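PDB 3QO6: protease Do-like 1, chloroplastic from Arabidopsis thaliana, which is a serine protease of the HtrA (Deg) type, required at high temperature, and may degrade damaged proteins in the chloroplast. Local coordinates for residues Pro164-Ile169 against Leu300-Asp305; Ala240-Val245 against Val294-Asp299; Val47-Gln52 against Gly75-Arg80. All blocks are in the same frame, centred on the assembly; numbering follows the deposited sequence.

Contact 1 (Pro164-Ile169 against Leu300-Asp305)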
ATOM      1  N   PRO B 164     -16.609  -5.748  26.814  1.00 93.11           N
ATOM      2  CA  PRO B 164     -15.440  -5.300  27.579  1.00 89.10           C
ATOM      3  C   PRO B 164     -15.074  -6.246  28.723  1.00 85.72           C
ATOM      4  O   PRO B 164     -15.945  -6.874  29.312  1.00 84.03           O
ATOM      5  CB  PRO B 164     -15.878  -3.936  28.087  1.00 90.72           C
ATOM      6  CG  PRO B 164     -17.344  -4.135  28.311  1.00 91.64           C
ATOM      7  CD  PRO B 164     -17.753  -4.848  27.033  1.00 91.16           C
ATOM      8  N   ILE B 165     -13.783  -6.362  29.015  1.00 81.04           N
ATOM      9  CA  ILE B 165     -13.337  -7.200  30.113  1.00 77.07           C
ATOM     10  C   ILE B 165     -12.929  -6.211  31.191  1.00 81.40           C
ATOM     11  O   ILE B 165     -12.062  -5.370  30.969  1.00 82.01           O
ATOM     12  CB  ILE B 165     -12.118  -8.049  29.748  1.00 71.89           C
ATOM     13  CG1 ILE B 165     -12.388  -8.840  28.466  1.00 73.26           C
ATOM     14  CG2 ILE B 165     -11.808  -9.000  30.878  1.00 67.04           C
ATOM     15  CD1 ILE B 165     -11.227  -9.770  28.028  1.00 72.24           C
ATOM     16  N   GLN B 166     -13.572  -6.289  32.349  1.00 82.20           N
ATOM     17  CA  GLN B 166     -13.266  -5.381  33.434  1.00 81.01           C
ATOM     18  C   GLN B 166     -12.098  -5.881  34.267  1.00 81.24           C
ATOM     19  O   GLN B 166     -11.636  -7.006  34.115  1.00 84.78           O
ATOM     20  CB  GLN B 166     -14.484  -5.230  34.347  1.00 83.09           C
ATOM     21  CG  GLN B 166     -15.419  -4.063  34.039  1.00 92.11           C
ATOM     22  CD  GLN B 166     -16.174  -4.208  32.727  1.00 96.16           C
ATOM     23  OE1 GLN B 166     -16.790  -5.248  32.450  1.00 96.93           O
ATOM     24  NE2 GLN B 166     -16.152  -3.151  31.918  1.00 99.18           N
ATOM     25  N   ASP B 167     -11.628  -5.021  35.152  1.00 80.86           N
ATOM     26  CA  ASP B 167     -10.565  -5.343  36.090  1.00 82.30           C
ATOM     27  C   ASP B 167      -9.221  -5.844  35.583  1.00 80.15           C
ATOM     28  O   ASP B 167      -8.504  -6.513  36.334  1.00 83.12           O
ATOM     29  CB  ASP B 167     -11.087  -6.352  37.109  1.00 88.88           C
ATOM     30  CG  ASP B 167     -10.588  -6.055  38.517  1.00100.89           C
ATOM     31  OD1 ASP B 167     -11.199  -5.196  39.208  1.00105.22           O
ATOM     32  OD2 ASP B 167      -9.571  -6.666  38.930  1.00107.85           O
ATOM     33  N   VAL B 168      -8.858  -5.507  34.349  1.00 71.55           N
ATOM     34  CA  VAL B 168      -7.601  -5.961  33.767  1.00 63.15           C
ATOM     35  C   VAL B 168      -6.289  -5.382  34.318  1.00 59.40           C
ATOM     36  O   VAL B 168      -6.223  -4.217  34.734  1.00 58.39           O
ATOM     37  CB  VAL B 168      -7.656  -5.734  32.261  1.00 66.16           C
ATOM     38  CG1 VAL B 168      -6.322  -6.093  31.592  1.00 65.42           C
ATOM     39  CG2 VAL B 168      -8.779  -6.559  31.704  1.00 64.81           C
ATOM     40  N   ILE B 169      -5.241  -6.204  34.319  1.00 56.20           N
ATOM     41  CA  ILE B 169      -3.913  -5.764  34.781  1.00 56.65           C
ATOM     42  C   ILE B 169      -3.062  -5.242  33.601  1.00 58.92           C
ATOM     43  O   ILE B 169      -3.102  -5.811  32.515  1.00 56.77           O
ATOM     44  CB  ILE B 169      -3.112  -6.905  35.413  1.00 56.02           C
ATOM     45  CG1 ILE B 169      -3.803  -7.416  36.679  1.00 57.24           C
ATOM     46  CG2 ILE B 169      -1.711  -6.409  35.743  1.00 48.68           C
ATOM     47  CD1 ILE B 169      -3.210  -8.718  37.200  1.00 56.81           C
ATOM     48  N   LEU B 300     -23.226   0.106  31.120  1.00 88.28           N
ATOM     49  CA  LEU B 300     -24.223  -0.951  31.210  1.00 83.09           C
ATOM     50  C   LEU B 300     -23.511  -2.271  31.463  1.00 82.88           C
ATOM     51  O   LEU B 300     -23.758  -2.946  32.457  1.00 81.04           O
ATOM     52  CB  LEU B 300     -25.033  -1.027  29.918  1.00 76.66           C
ATOM     53  CG  LEU B 300     -26.248  -1.959  29.922  1.00 78.05           C
ATOM     54  CD1 LEU B 300     -27.250  -1.495  30.997  1.00 68.05           C
ATOM     55  CD2 LEU B 300     -26.897  -1.977  28.518  1.00 68.95           C
ATOM     56  N   TYR B 301     -22.604  -2.615  30.558  1.00 83.04           N
ATOM     57  CA  TYR B 301     -21.839  -3.842  30.664  1.00 83.11           C
ATOM     58  C   TYR B 301     -21.277  -4.022  32.037  1.00 85.37           C
ATOM     59  O   TYR B 301     -21.513  -5.031  32.687  1.00 86.71           O
ATOM     60  CB  TYR B 301     -20.677  -3.828  29.689  1.00 79.11           C
ATOM     61  CG  TYR B 301     -21.044  -4.345  28.337  1.00 80.53           C
ATOM     62  CD1 TYR B 301     -20.771  -3.592  27.188  1.00 77.13           C
ATOM     63  CD2 TYR B 301     -21.679  -5.578  28.196  1.00 75.19           C
ATOM     64  CE1 TYR B 301     -21.119  -4.053  25.935  1.00 76.92           C
ATOM     65  CE2 TYR B 301     -22.038  -6.044  26.948  1.00 78.90           C
ATOM     66  CZ  TYR B 301     -21.752  -5.278  25.818  1.00 79.76           C
ATOM     67  OH  TYR B 301     -22.091  -5.736  24.565  1.00 81.96           O
ATOM     68  N   ARG B 302     -20.516  -3.023  32.454  1.00 87.60           N
ATOM     69  CA  ARG B 302     -19.852  -3.026  33.737  1.00 92.96           C
ATOM     70  C   ARG B 302     -20.833  -3.326  34.856  1.00 93.69           C
ATOM     71  O   ARG B 302     -20.573  -4.180  35.706  1.00 94.94           O
ATOM     72  CB  ARG B 302     -19.180  -1.668  33.957  1.00 96.55           C
ATOM     73  CG  ARG B 302     -18.273  -1.576  35.171  1.00102.08           C
ATOM     74  CD  ARG B 302     -17.769  -0.142  35.351  1.00106.38           C
ATOM     75  NE  ARG B 302     -18.841   0.845  35.184  1.00114.10           N
ATOM     76  CZ  ARG B 302     -19.983   0.876  35.881  1.00118.08           C
ATOM     77  NH1 ARG B 302     -20.240  -0.027  36.828  1.00117.99           N
ATOM     78  NH2 ARG B 302     -20.893   1.811  35.620  1.00117.73           N
ATOM     79  N   ILE B 303     -21.972  -2.646  34.842  1.00 92.95           N
ATOM     80  CA  ILE B 303     -22.954  -2.835  35.887  1.00 92.43           C
ATOM     81  C   ILE B 303     -23.577  -4.234  35.897  1.00 93.27           C
ATOM     82  O   ILE B 303     -23.718  -4.826  36.960  1.00 95.68           O
ATOM     83  CB  ILE B 303     -24.034  -1.755  35.798  1.00 94.22           C
ATOM     84  CG1 ILE B 303     -24.644  -1.530  37.169  1.00 98.41           C
ATOM     85  CG2 ILE B 303     -25.104  -2.174  34.841  1.00 98.08           C
ATOM     86  CD1 ILE B 303     -23.611  -1.304  38.259  1.00102.82           C
ATOM     87  N   LEU B 304     -23.946  -4.779  34.740  1.00 92.12           N
ATOM     88  CA  LEU B 304     -24.516  -6.127  34.713  1.00 91.72           C
ATOM     89  C   LEU B 304     -23.468  -7.161  35.066  1.00 92.31           C
ATOM     90  O   LEU B 304     -23.790  -8.262  35.492  1.00 93.30           O
ATOM     91  CB  LEU B 304     -25.065  -6.482  33.340  1.00 92.13           C
ATOM     92  CG  LEU B 304     -26.559  -6.315  33.088  1.00 91.31           C
ATOM     93  CD1 LEU B 304     -26.936  -4.845  33.060  1.00 88.16           C
ATOM     94  CD2 LEU B 304     -26.887  -6.972  31.762  1.00 93.75           C
ATOM     95  N   ASP B 305     -22.209  -6.808  34.872  1.00 93.50           N
ATOM     96  CA  ASP B 305     -21.114  -7.711  35.176  1.00 95.08           C
ATOM     97  C   ASP B 305     -21.169  -8.101  36.645  1.00 96.72           C
ATOM     98  O   ASP B 305     -20.543  -9.069  37.068  1.00 96.38           O
ATOM     99  CB  ASP B 305     -19.786  -7.018  34.909  1.00 97.28           C
ATOM    100  CG  ASP B 305     -18.698  -7.988  34.511  1.00103.44           C
ATOM    101  OD1 ASP B 305     -17.526  -7.717  34.865  1.00103.63           O
ATOM    102  OD2 ASP B 305     -19.014  -9.005  33.835  1.00103.90           O
TER

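Contact 2 (Ala240-Val245 against Val294-Asp299)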
ATOM      1  N   ALA B 240     -27.572   0.134  20.588  1.00 86.85           N
ATOM      2  CA  ALA B 240     -26.826   0.879  19.605  1.00 89.25           C
ATOM      3  C   ALA B 240     -25.466   1.189  20.194  1.00 90.10           C
ATOM      4  O   ALA B 240     -25.359   1.488  21.377  1.00 86.36           O
ATOM      5  CB  ALA B 240     -27.570   2.167  19.271  1.00 90.81           C
ATOM      6  N   PRO B 241     -24.405   1.091  19.380  1.00 95.65           N
ATOM      7  CA  PRO B 241     -23.041   1.379  19.849  1.00 99.92           C
ATOM      8  C   PRO B 241     -22.879   2.879  20.118  1.00103.52           C
ATOM      9  O   PRO B 241     -23.520   3.703  19.466  1.00103.33           O
ATOM     10  CB  PRO B 241     -22.169   0.899  18.694  1.00 97.27           C
ATOM     11  CG  PRO B 241     -23.004  -0.228  18.111  1.00 97.72           C
ATOM     12  CD  PRO B 241     -24.371   0.395  18.084  1.00 94.95           C
ATOM     13  N   ASP B 242     -22.032   3.218  21.085  1.00106.95           N
ATOM     14  CA  ASP B 242     -21.789   4.603  21.469  1.00111.17           C
ATOM     15  C   ASP B 242     -21.661   5.565  20.290  1.00113.69           C
ATOM     16  O   ASP B 242     -21.992   6.748  20.407  1.00111.66           O
ATOM     17  CB  ASP B 242     -20.528   4.677  22.333  1.00115.69           C
ATOM     18  CG  ASP B 242     -20.636   3.840  23.608  1.00119.43           C
ATOM     19  OD1 ASP B 242     -21.511   4.149  24.447  1.00116.70           O
ATOM     20  OD2 ASP B 242     -19.848   2.875  23.768  1.00121.45           O
ATOM     21  N   GLN B 243     -21.191   5.047  19.155  1.00117.82           N
ATOM     22  CA  GLN B 243     -20.989   5.834  17.929  1.00122.04           C
ATOM     23  C   GLN B 243     -22.232   6.283  17.139  1.00123.90           C
ATOM     24  O   GLN B 243     -22.567   7.472  17.127  1.00124.85           O
ATOM     25  CB  GLN B 243     -20.055   5.075  16.976  1.00123.53           C
ATOM     26  CG  GLN B 243     -18.577   5.456  17.088  1.00126.07           C
ATOM     27  CD  GLN B 243     -18.287   6.869  16.591  1.00126.29           C
ATOM     28  OE1 GLN B 243     -18.666   7.861  17.225  1.00127.20           O
ATOM     29  NE2 GLN B 243     -17.617   6.963  15.448  1.00123.84           N
ATOM     30  N   SER B 244     -22.895   5.345  16.461  1.00125.26           N
ATOM     31  CA  SER B 244     -24.080   5.662  15.654  1.00125.86           C
ATOM     32  C   SER B 244     -25.250   6.174  16.484  1.00124.96           C
ATOM     33  O   SER B 244     -26.399   6.100  16.062  1.00124.92           O
ATOM     34  CB  SER B 244     -24.533   4.431  14.844  1.00126.88           C
ATOM     35  OG  SER B 244     -25.043   3.398  15.677  1.00128.34           O
ATOM     36  N   VAL B 245     -24.949   6.696  17.665  1.00124.45           N
ATOM     37  CA  VAL B 245     -25.964   7.223  18.558  1.00125.61           C
ATOM     38  C   VAL B 245     -25.499   8.612  18.946  1.00126.14           C
ATOM     39  O   VAL B 245     -26.242   9.401  19.522  1.00125.52           O
ATOM     40  CB  VAL B 245     -26.079   6.351  19.835  1.00126.11           C
ATOM     41  CG1 VAL B 245     -24.856   6.555  20.730  1.00125.38           C
ATOM     42  CG2 VAL B 245     -27.349   6.690  20.581  1.00127.33           C
ATOM     43  N   VAL B 294     -26.189   4.868  33.885  1.00101.53           N
ATOM     44  CA  VAL B 294     -25.658   4.329  32.651  1.00 99.25           C
ATOM     45  C   VAL B 294     -25.604   5.458  31.632  1.00 99.98           C
ATOM     46  O   VAL B 294     -26.635   6.053  31.319  1.00102.71           O
ATOM     47  CB  VAL B 294     -26.579   3.204  32.125  1.00 98.26           C
ATOM     48  CG1 VAL B 294     -26.205   2.846  30.721  1.00 97.57           C
ATOM     49  CG2 VAL B 294     -26.494   1.985  33.029  1.00 95.02           C
ATOM     50  N   SER B 295     -24.415   5.766  31.122  1.00 99.45           N
ATOM     51  CA  SER B 295     -24.270   6.833  30.128  1.00 96.27           C
ATOM     52  C   SER B 295     -23.871   6.297  28.760  1.00 96.27           C
ATOM     53  O   SER B 295     -23.973   7.002  27.767  1.00 97.28           O
ATOM     54  CB  SER B 295     -23.225   7.855  30.574  1.00 95.35           C
ATOM     55  OG  SER B 295     -23.719   8.712  31.582  1.00 94.10           O
ATOM     56  N   ASN B 296     -23.429   5.043  28.716  1.00 96.27           N
ATOM     57  CA  ASN B 296     -22.990   4.407  27.469  1.00 93.12           C
ATOM     58  C   ASN B 296     -22.895   2.890  27.649  1.00 92.15           C
ATOM     59  O   ASN B 296     -23.230   2.356  28.713  1.00 89.98           O
ATOM     60  CB  ASN B 296     -21.614   4.912  27.115  1.00 92.18           C
ATOM     61  CG  ASN B 296     -20.635   4.656  28.219  1.00 92.28           C
ATOM     62  OD1 ASN B 296     -20.340   5.535  29.029  1.00 92.51           O
ATOM     63  ND2 ASN B 296     -20.150   3.424  28.289  1.00 94.27           N
ATOM     64  N   GLY B 297     -22.393   2.212  26.618  1.00 90.46           N
ATOM     65  CA  GLY B 297     -22.260   0.765  26.667  1.00 89.47           C
ATOM     66  C   GLY B 297     -21.443   0.262  27.842  1.00 88.58           C
ATOM     67  O   GLY B 297     -21.917  -0.538  28.636  1.00 85.42           O
ATOM     68  N   SER B 298     -20.207   0.732  27.957  1.00 91.29           N
ATOM     69  CA  SER B 298     -19.331   0.307  29.049  1.00 94.10           C
ATOM     70  C   SER B 298     -20.017   0.331  30.407  1.00 93.62           C
ATOM     71  O   SER B 298     -19.864  -0.590  31.205  1.00 92.37           O
ATOM     72  CB  SER B 298     -18.081   1.196  29.109  1.00 96.56           C
ATOM     73  OG  SER B 298     -17.461   1.128  30.392  1.00102.51           O
ATOM     74  N   ASP B 299     -20.758   1.399  30.674  1.00 95.31           N
ATOM     75  CA  ASP B 299     -21.447   1.531  31.945  1.00 95.92           C
ATOM     76  C   ASP B 299     -22.445   0.407  32.156  1.00 93.23           C
ATOM     77  O   ASP B 299     -22.500  -0.183  33.236  1.00 93.43           O
ATOM     78  CB  ASP B 299     -22.159   2.888  32.040  1.00101.83           C
ATOM     79  CG  ASP B 299     -21.184   4.058  32.217  1.00106.92           C
ATOM     80  OD1 ASP B 299     -20.103   3.861  32.833  1.00106.31           O
ATOM     81  OD2 ASP B 299     -21.517   5.180  31.757  1.00108.67           O
TER

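Contact 3 (Val47-Gln52 against Gly75-Arg80)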
ATOM      1  N   VAL B  47      -6.027 -35.525   3.939  1.00103.54           N
ATOM      2  CA  VAL B  47      -5.715 -34.425   4.799  1.00104.63           C
ATOM      3  C   VAL B  47      -4.446 -34.587   5.615  1.00105.69           C
ATOM      4  O   VAL B  47      -3.920 -35.694   5.764  1.00105.61           O
ATOM      5  CB  VAL B  47      -6.944 -34.168   5.703  1.00103.81           C
ATOM      6  CG1 VAL B  47      -6.543 -33.529   7.010  1.00105.43           C
ATOM      7  CG2 VAL B  47      -7.934 -33.282   4.956  1.00103.78           C
ATOM      8  N   LEU B  48      -3.948 -33.450   6.101  1.00107.02           N
ATOM      9  CA  LEU B  48      -2.773 -33.378   6.960  1.00107.68           C
ATOM     10  C   LEU B  48      -3.081 -32.330   8.031  1.00108.43           C
ATOM     11  O   LEU B  48      -3.743 -31.321   7.755  1.00105.99           O
ATOM     12  CB  LEU B  48      -1.537 -32.942   6.174  1.00107.55           C
ATOM     13  CG  LEU B  48      -1.361 -33.509   4.767  1.00110.93           C
ATOM     14  CD1 LEU B  48      -2.184 -32.660   3.802  1.00111.93           C
ATOM     15  CD2 LEU B  48       0.108 -33.490   4.364  1.00110.03           C
ATOM     16  N   GLU B  49      -2.636 -32.581   9.260  1.00110.86           N
ATOM     17  CA  GLU B  49      -2.845 -31.615  10.339  1.00113.54           C
ATOM     18  C   GLU B  49      -1.638 -30.667  10.293  1.00112.27           C
ATOM     19  O   GLU B  49      -0.485 -31.106  10.191  1.00110.13           O
ATOM     20  CB  GLU B  49      -2.925 -32.319  11.699  1.00117.29           C
ATOM     21  CG  GLU B  49      -4.233 -33.073  11.972  1.00124.28           C
ATOM     22  CD  GLU B  49      -5.325 -32.192  12.583  1.00128.77           C
ATOM     23  OE1 GLU B  49      -5.964 -31.402  11.845  1.00128.31           O
ATOM     24  OE2 GLU B  49      -5.538 -32.295  13.814  1.00130.26           O
ATOM     25  N   VAL B  50      -1.894 -29.368  10.357  1.00110.54           N
ATOM     26  CA  VAL B  50      -0.789 -28.429  10.274  1.00109.15           C
ATOM     27  C   VAL B  50      -1.020 -27.123  11.033  1.00106.99           C
ATOM     28  O   VAL B  50      -1.994 -26.401  10.772  1.00105.89           O
ATOM     29  CB  VAL B  50      -0.454 -28.177   8.777  1.00109.15           C
ATOM     30  CG1 VAL B  50      -0.197 -26.702   8.502  1.00108.14           C
ATOM     31  CG2 VAL B  50       0.756 -29.028   8.396  1.00108.36           C
ATOM     32  N   PRO B  51      -0.113 -26.810  11.992  1.00104.75           N
ATOM     33  CA  PRO B  51      -0.117 -25.619  12.858  1.00100.97           C
ATOM     34  C   PRO B  51      -0.493 -24.293  12.188  1.00 99.43           C
ATOM     35  O   PRO B  51       0.131 -23.877  11.214  1.00 99.34           O
ATOM     36  CB  PRO B  51       1.303 -25.601  13.412  1.00 96.16           C
ATOM     37  CG  PRO B  51       1.599 -27.039  13.570  1.00 98.68           C
ATOM     38  CD  PRO B  51       1.061 -27.656  12.294  1.00102.72           C
ATOM     39  N   GLN B  52      -1.528 -23.640  12.704  1.00 98.48           N
ATOM     40  CA  GLN B  52      -1.948 -22.342  12.177  1.00 99.28           C
ATOM     41  C   GLN B  52      -1.799 -21.308  13.302  1.00100.39           C
ATOM     42  O   GLN B  52      -1.984 -20.111  13.080  1.00100.58           O
ATOM     43  CB  GLN B  52      -3.409 -22.370  11.700  1.00 99.24           C
ATOM     44  CG  GLN B  52      -4.432 -22.537  12.821  1.00 99.78           C
ATOM     45  CD  GLN B  52      -5.867 -22.373  12.354  1.00102.37           C
ATOM     46  OE1 GLN B  52      -6.801 -22.509  13.144  1.00102.43           O
ATOM     47  NE2 GLN B  52      -6.052 -22.078  11.065  1.00102.58           N
ATOM     48  N   GLY B  75     -11.227 -22.295  16.986  1.00 85.54           N
ATOM     49  CA  GLY B  75     -11.025 -22.912  15.675  1.00 85.55           C
ATOM     50  C   GLY B  75     -10.028 -24.041  15.438  1.00 87.04           C
ATOM     51  O   GLY B  75      -9.648 -24.282  14.297  1.00 85.39           O
ATOM     52  N   ALA B  76      -9.605 -24.750  16.477  1.00 89.95           N
ATOM     53  CA  ALA B  76      -8.644 -25.835  16.282  1.00 94.49           C
ATOM     54  C   ALA B  76      -9.259 -27.224  16.018  1.00 98.23           C
ATOM     55  O   ALA B  76      -9.885 -27.821  16.915  1.00 98.84           O
ATOM     56  CB  ALA B  76      -7.720 -25.915  17.480  1.00 93.17           C
ATOM     57  N   SER B  77      -9.076 -27.753  14.805  1.00 98.24           N
ATOM     58  CA  SER B  77      -9.605 -29.079  14.533  1.00 99.10           C
ATOM     59  C   SER B  77      -9.004 -30.018  15.592  1.00100.36           C
ATOM     60  O   SER B  77      -9.645 -30.969  16.039  1.00105.36           O
ATOM     61  CB  SER B  77      -9.275 -29.526  13.099  1.00 95.84           C
ATOM     62  OG  SER B  77      -7.901 -29.471  12.821  1.00 97.66           O
ATOM     63  N   ASP B  78      -7.784 -29.719  16.025  1.00 99.71           N
ATOM     64  CA  ASP B  78      -7.112 -30.501  17.057  1.00100.31           C
ATOM     65  C   ASP B  78      -6.095 -29.587  17.726  1.00 98.38           C
ATOM     66  O   ASP B  78      -5.585 -28.655  17.100  1.00 98.19           O
ATOM     67  CB  ASP B  78      -6.384 -31.715  16.459  1.00105.69           C
ATOM     68  CG  ASP B  78      -5.723 -32.602  17.527  1.00111.39           C
ATOM     69  OD1 ASP B  78      -4.918 -33.482  17.145  1.00112.43           O
ATOM     70  OD2 ASP B  78      -6.007 -32.430  18.740  1.00112.55           O
ATOM     71  N   LEU B  79      -5.820 -29.839  19.003  1.00 94.69           N
ATOM     72  CA  LEU B  79      -4.860 -29.048  19.738  1.00 89.04           C
ATOM     73  C   LEU B  79      -4.062 -29.962  20.603  1.00 87.96           C
ATOM     74  O   LEU B  79      -4.580 -30.943  21.128  1.00 87.38           O
ATOM     75  CB  LEU B  79      -5.546 -27.944  20.553  1.00 87.11           C
ATOM     76  CG  LEU B  79      -6.883 -28.202  21.230  1.00 87.96           C
ATOM     77  CD1 LEU B  79      -6.637 -28.819  22.602  1.00 88.13           C
ATOM     78  CD2 LEU B  79      -7.669 -26.900  21.355  1.00 81.89           C
ATOM     79  N   ARG B  80      -2.777 -29.640  20.716  1.00 89.32           N
ATOM     80  CA  ARG B  80      -1.830 -30.428  21.491  1.00 88.46           C
ATOM     81  C   ARG B  80      -1.034 -29.531  22.426  1.00 84.29           C
ATOM     82  O   ARG B  80      -0.594 -28.448  22.032  1.00 84.08           O
ATOM     83  CB  ARG B  80      -0.854 -31.122  20.537  1.00 94.50           C
ATOM     84  CG  ARG B  80      -1.488 -31.626  19.237  1.00100.62           C
ATOM     85  CD  ARG B  80      -0.484 -32.360  18.320  1.00105.31           C
ATOM     86  NE  ARG B  80       0.259 -33.441  18.991  1.00107.35           N
ATOM     87  CZ  ARG B  80      -0.272 -34.313  19.850  1.00104.37           C
ATOM     88  NH1 ARG B  80      -1.564 -34.238  20.162  1.00103.43           N
ATOM     89  NH2 ARG B  80       0.483 -35.270  20.392  1.00 96.78           N
TER

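Contact 1 (Pro164-Ile169 against Leu300-Asp305)
P164 sets its ring carbon CD over one face of the Y301 ring, displaced toward the rim. The CH-pi geometry is plain: P164 CD stands 3.6 Å from the centroid of the Y301 ring, 27° off the normal. Proline suits this place because its rigid ring offers C-H groups polarised by the adjacent nitrogen. CG of P164 joins in, 3.6 Å from Y301 CB, and the two side chains cross at about a right angle. Beside this pair, Q166 folds back at its second torsion (chi2 68°), crossing R302 squarely; Q166 NE2 lies 3.9 Å from R302 CB, and the charged end of R302 leads away. The amide oxygen OE1 of Q166 comes within 3.5 Å of D305 OD1, the two flat groups steeply inclined to each other.

The second shell positions these groups. NE2 of Q166 makes a weak hydrogen bond to E155, K100 forms a salt bridge with D305 OD1, and Y301 OH bonds to the backbone of the bound peptide. Without the amide, as with an alanine at Q166, E155 would probably lose that weak bond and a gap would open beside CB of R302.

No hydrogen bond joins the two segments themselves; protease strand and PDZ helix 297-304 meet through dispersion and CH-pi contact, backed by the K100-D305 salt bridge between the same two domains.

Contact 2 (Ala240-Val245 against Val294-Asp299)
D242 meets N296 and G297 where helix 297-304 of the PDZ domain begins, a helix N-terminus met by an acid from a separate loop, the one that follows strand 238-239. Along the second segment the chain first secures itself to the domain. V294 is still tied to the sheet: its backbone pairs with T287 and its side chain packs on V253, as a buried branched residue should. S295 then turns the chain toward the helix, and its backbone N-H is taken up by the side chain of D299 further on.

N296 holds the N-cap position, a place for which asparagine is well suited because its short polar side chain can fold back toward the first turn. The side chain of D242 lies alongside it. The approach of D242 OD1 to CB of N296 is too tight to be taken literally, and the position of OD1 is therefore somewhat uncertain.

At G297 comes the one hydrogen bond across the contact. The backbone N of G297 donates to D242 OD1 over 3.0 Å, nearly straight at 165°. D242 reaches it with CG anti to its own carbonyl carbon (chi1 -60°). Glycine keeps the approach of the carboxylate uncluttered, as a CB on G297 would probably sit about 3.5 Å from D242 OD2. A negative charge at this end is probably favourable, since the first N-H groups of a helix lack carbonyl partners within it. The hydroxyl of S298 hydrogen-bonds E155 of the protease domain. D299 closes the walk: D299 OD2 accepts the N-H of S295 N at 3.0 Å, on the anti side of the carboxylate and 17° out of its plane.

Contact 3 (Val47-Gln52 against Gly75-Arg80)
E49 and D78 face each other with CA atoms 8.0 Å apart, the touching parts of the two segments running 142° from one another in direction. This is too wide for direct backbone pairing. Strand 30-40 mediates between them: V50 bonds to A37 and Q52 to N35 on one hand, while D78 bonds to L36 on the other. The six-stranded antiparallel barrel of the trypsin-like fold is thus closed here, and the contact consists of side chains reaching past the intervening strand at the protein surface. Ahead of strand 78-82, G75 takes a positive phi, a backbone shape that glycine adopts most readily.

E49 makes the largest single contribution. Its chain bends at the second torsion (chi2 -87°), bringing the carboxylate over to S77 and D78. The hydroxyl OG of S77 hydrogen-bonds the main-chain oxygen of L36; whether it also serves E49 OE1, 2.9 Å from S77 OG, is not settled. Serine suits the spot, being short enough to stay beside the backbone and still offer a polar group. D78 carries CG anti to its backbone N, which brings its carboxylate beside E49. The two carboxylate planes are nearly coplanar, 8° apart. OD2 of D78 also receives a weak, bent bond from L79 N, 2.6 Å long. L79 itself turns the other way, packing on A91 and V93 as a leucine should in a barrel interior.

OE2 of E49 stands about 3.6 Å from D78 OD1, a separation somewhat doubtful because OE2 is modelled too near D78 CB. D90 is also close to D78, but R80 offsets part of the charge through its salt bridge to D90. The nearness of the two acids would probably raise the proton affinity of E49 or D78.

Overall arrangement
Along the chain contact 3 comes first, entirely within the protease domain, where it lies on the barrel that precedes the second protease sheet. Contact 1 opens later, on strand 164-166 of that second sheet, and spans 131 residues to reach PDZ helix 297-304. Contact 2 falls between the two ends of contact 1 in sequence and joins parts of the PDZ domain alone. Contacts 1 and 2 share helix 297-304, with centres 14 Å apart, and L300 N touches V294 CG1 at 4.1 Å. That helix thus joins PDZ packing to the domain interface, while contact 3 lies well away within the protease domain, about 17 Å from contact 1 between nearest atoms.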